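Local coordinates for protein soluble lytic transglycosylase B3 (Pseudomonas aeruginosa, PDB 5ANZ) that is a multidomain lytic transglycosylase that probably cleaves bacterial cell-wall peptidoglycan, takes part in cell-wall turnover and binds a calcium ion, at residues 392-397 with 411-416. Residues are numbered along the deposited sequence; the frame is centred on the assembly and turned at random.
Sequences KAIRAC and PALLDR
Segments 392-397 and 411-416, each helical, come nearest at the backbone of Cys-397 and Leu-413, whose CA atoms lie 8.9 Å apart. Leu-413 carries its side of the contact alone: its CB is directed at the facing helix, and with CG anti to the backbone N (chi1 176°) the isobutyl group extends across the gap. Its two methyls divide the work. CD2 meets the branch methyl CG2 of Ile-394 at 3.9 Å, the two side chains passing obliquely, while CD1 rests 4.2 Å from SG of Cys-397. Ile-394 and Cys-397 are three residues apart, about one helical turn, so the leucine fork spans neighbouring positions on one helix face. In Ile-394, CG2 rather than CG1 is anti to the backbone N, and this methyl makes the contact. Leu-372 of helix 362-374 touches both Ile-394 and Cys-397, and Pro-409 also packs on Ile-394, adding apolar surface around the pair. All three touching residues are buried, yet only 113 Å² is covered between the segments; with no hydrogen bond and two apolar approaches, the contact joins two helices of the putative peptidoglycan-binding domain by dispersion and hydrophobic burial.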
loop_
_atom_site.group_PDB
_atom_site.type_symbol
_atom_site.label_atom_id
_atom_site.label_comp_id
_atom_site.label_asym_id
_atom_site.label_seq_id
_atom_site.Cartn_x
_atom_site.Cartn_y
_atom_site.Cartn_z
ATOM N N LYS A 392 -3.120 -18.417 11.405
ATOM C CA LYS A 392 -3.696 -19.187 12.497
ATOM C C LYS A 392 -3.206 -20.634 12.435
ATOM O O LYS A 392 -2.783 -21.219 13.440
ATOM C CB LYS A 392 -5.223 -19.128 12.424
ATOM C CG LYS A 392 -5.934 -19.456 13.714
ATOM C CD LYS A 392 -7.430 -19.212 13.577
ATOM C CE LYS A 392 -8.151 -19.483 14.885
ATOM N NZ LYS A 392 -7.674 -18.583 15.975
ATOM N N ALA A 393 -3.259 -21.201 11.234
ATOM C CA ALA A 393 -2.837 -22.572 11.006
ATOM C C ALA A 393 -1.346 -22.708 11.231
ATOM O O ALA A 393 -0.875 -23.690 11.798
ATOM C CB ALA A 393 -3.196 -23.001 9.601
ATOM N N ILE A 394 -0.597 -21.719 10.759
ATOM C CA ILE A 394 0.839 -21.725 10.949
ATOM C C ILE A 394 1.173 -21.731 12.439
ATOM O O ILE A 394 2.000 -22.526 12.881
ATOM C CB ILE A 394 1.496 -20.523 10.248
ATOM C CG1 ILE A 394 1.375 -20.691 8.737
ATOM C CG2 ILE A 394 2.958 -20.393 10.647
ATOM C CD1 ILE A 394 1.758 -19.451 7.969
ATOM N N ARG A 395 0.520 -20.867 13.211
ATOM C CA ARG A 395 0.789 -20.792 14.647
ATOM C C ARG A 395 0.492 -22.117 15.353
ATOM O O ARG A 395 1.233 -22.529 16.248
ATOM C CB ARG A 395 -0.020 -19.667 15.285
ATOM C CG ARG A 395 0.395 -18.299 14.811
ATOM C CD ARG A 395 -0.192 -17.225 15.711
ATOM N NE ARG A 395 0.531 -15.970 15.563
ATOM C CZ ARG A 395 0.137 -14.963 14.794
ATOM N NH1 ARG A 395 -0.994 -15.057 14.104
ATOM N NH2 ARG A 395 0.875 -13.859 14.730
ATOM N N ALA A 396 -0.582 -22.792 14.955
ATOM C CA ALA A 396 -0.913 -24.078 15.577
ATOM C C ALA A 396 0.171 -25.109 15.262
ATOM O O ALA A 396 0.548 -25.926 16.109
ATOM C CB ALA A 396 -2.267 -24.579 15.103
ATOM N N CYS A 397 0.678 -25.052 14.032
ATOM C CA CYS A 397 1.707 -25.985 13.610
ATOM C C CYS A 397 3.027 -25.698 14.321
ATOM O O CYS A 397 3.725 -26.624 14.756
ATOM C CB CYS A 397 1.883 -25.921 12.095
ATOM S SG CYS A 397 2.931 -27.225 11.440
ATOM N N PRO A 411 11.061 -21.383 4.837
ATOM C CA PRO A 411 11.448 -22.648 4.205
ATOM C C PRO A 411 11.634 -23.791 5.211
ATOM O O PRO A 411 11.281 -24.932 4.911
ATOM C CB PRO A 411 12.772 -22.296 3.525
ATOM C CG PRO A 411 12.603 -20.854 3.153
ATOM C CD PRO A 411 11.792 -20.234 4.270
ATOM N N ALA A 412 12.168 -23.481 6.391
ATOM C CA ALA A 412 12.437 -24.501 7.400
ATOM C C ALA A 412 11.138 -25.126 7.909
ATOM O O ALA A 412 11.093 -26.321 8.209
ATOM C CB ALA A 412 13.230 -23.913 8.550
ATOM N N LEU A 413 10.080 -24.322 8.002
ATOM C CA LEU A 413 8.767 -24.849 8.380
ATOM C C LEU A 413 8.249 -25.803 7.313
ATOM O O LEU A 413 7.746 -26.886 7.614
ATOM C CB LEU A 413 7.764 -23.720 8.588
ATOM C CG LEU A 413 6.326 -24.139 8.899
ATOM C CD1 LEU A 413 6.268 -24.992 10.159
ATOM C CD2 LEU A 413 5.446 -22.897 9.041
ATOM N N LEU A 414 8.369 -25.389 6.058
ATOM C CA LEU A 414 7.998 -26.248 4.952
ATOM C C LEU A 414 8.829 -27.545 4.950
ATOM O O LEU A 414 8.295 -28.627 4.692
ATOM C CB LEU A 414 8.162 -25.503 3.625
ATOM C CG LEU A 414 7.469 -26.141 2.425
ATOM C CD1 LEU A 414 5.983 -26.326 2.715
ATOM C CD2 LEU A 414 7.674 -25.282 1.191
ATOM N N ASP A 415 10.126 -27.438 5.244
ATOM C CA ASP A 415 11.003 -28.617 5.278
ATOM C C ASP A 415 10.624 -29.581 6.404
ATOM O O ASP A 415 10.699 -30.802 6.247
ATOM C CB ASP A 415 12.468 -28.208 5.442
ATOM C CG ASP A 415 13.042 -27.576 4.192
ATOM O OD1 ASP A 415 12.524 -27.854 3.088
ATOM O OD2 ASP A 415 14.018 -26.804 4.316
ATOM N N ARG A 416 10.243 -29.029 7.548
ATOM C CA ARG A 416 9.822 -29.853 8.677
ATOM C C ARG A 416 8.531 -30.588 8.328
ATOM O O ARG A 416 8.387 -31.782 8.597
ATOM C CB ARG A 416 9.635 -28.999 9.933
ATOM C CG ARG A 416 9.077 -29.755 11.123
ATOM C CD ARG A 416 10.036 -30.830 11.614
ATOM N NE ARG A 416 10.166 -30.809 13.069
ATOM C CZ ARG A 416 9.314 -31.394 13.903
ATOM N NH1 ARG A 416 8.264 -32.051 13.430
ATOM N NH2 ARG A 416 9.512 -31.322 15.213
#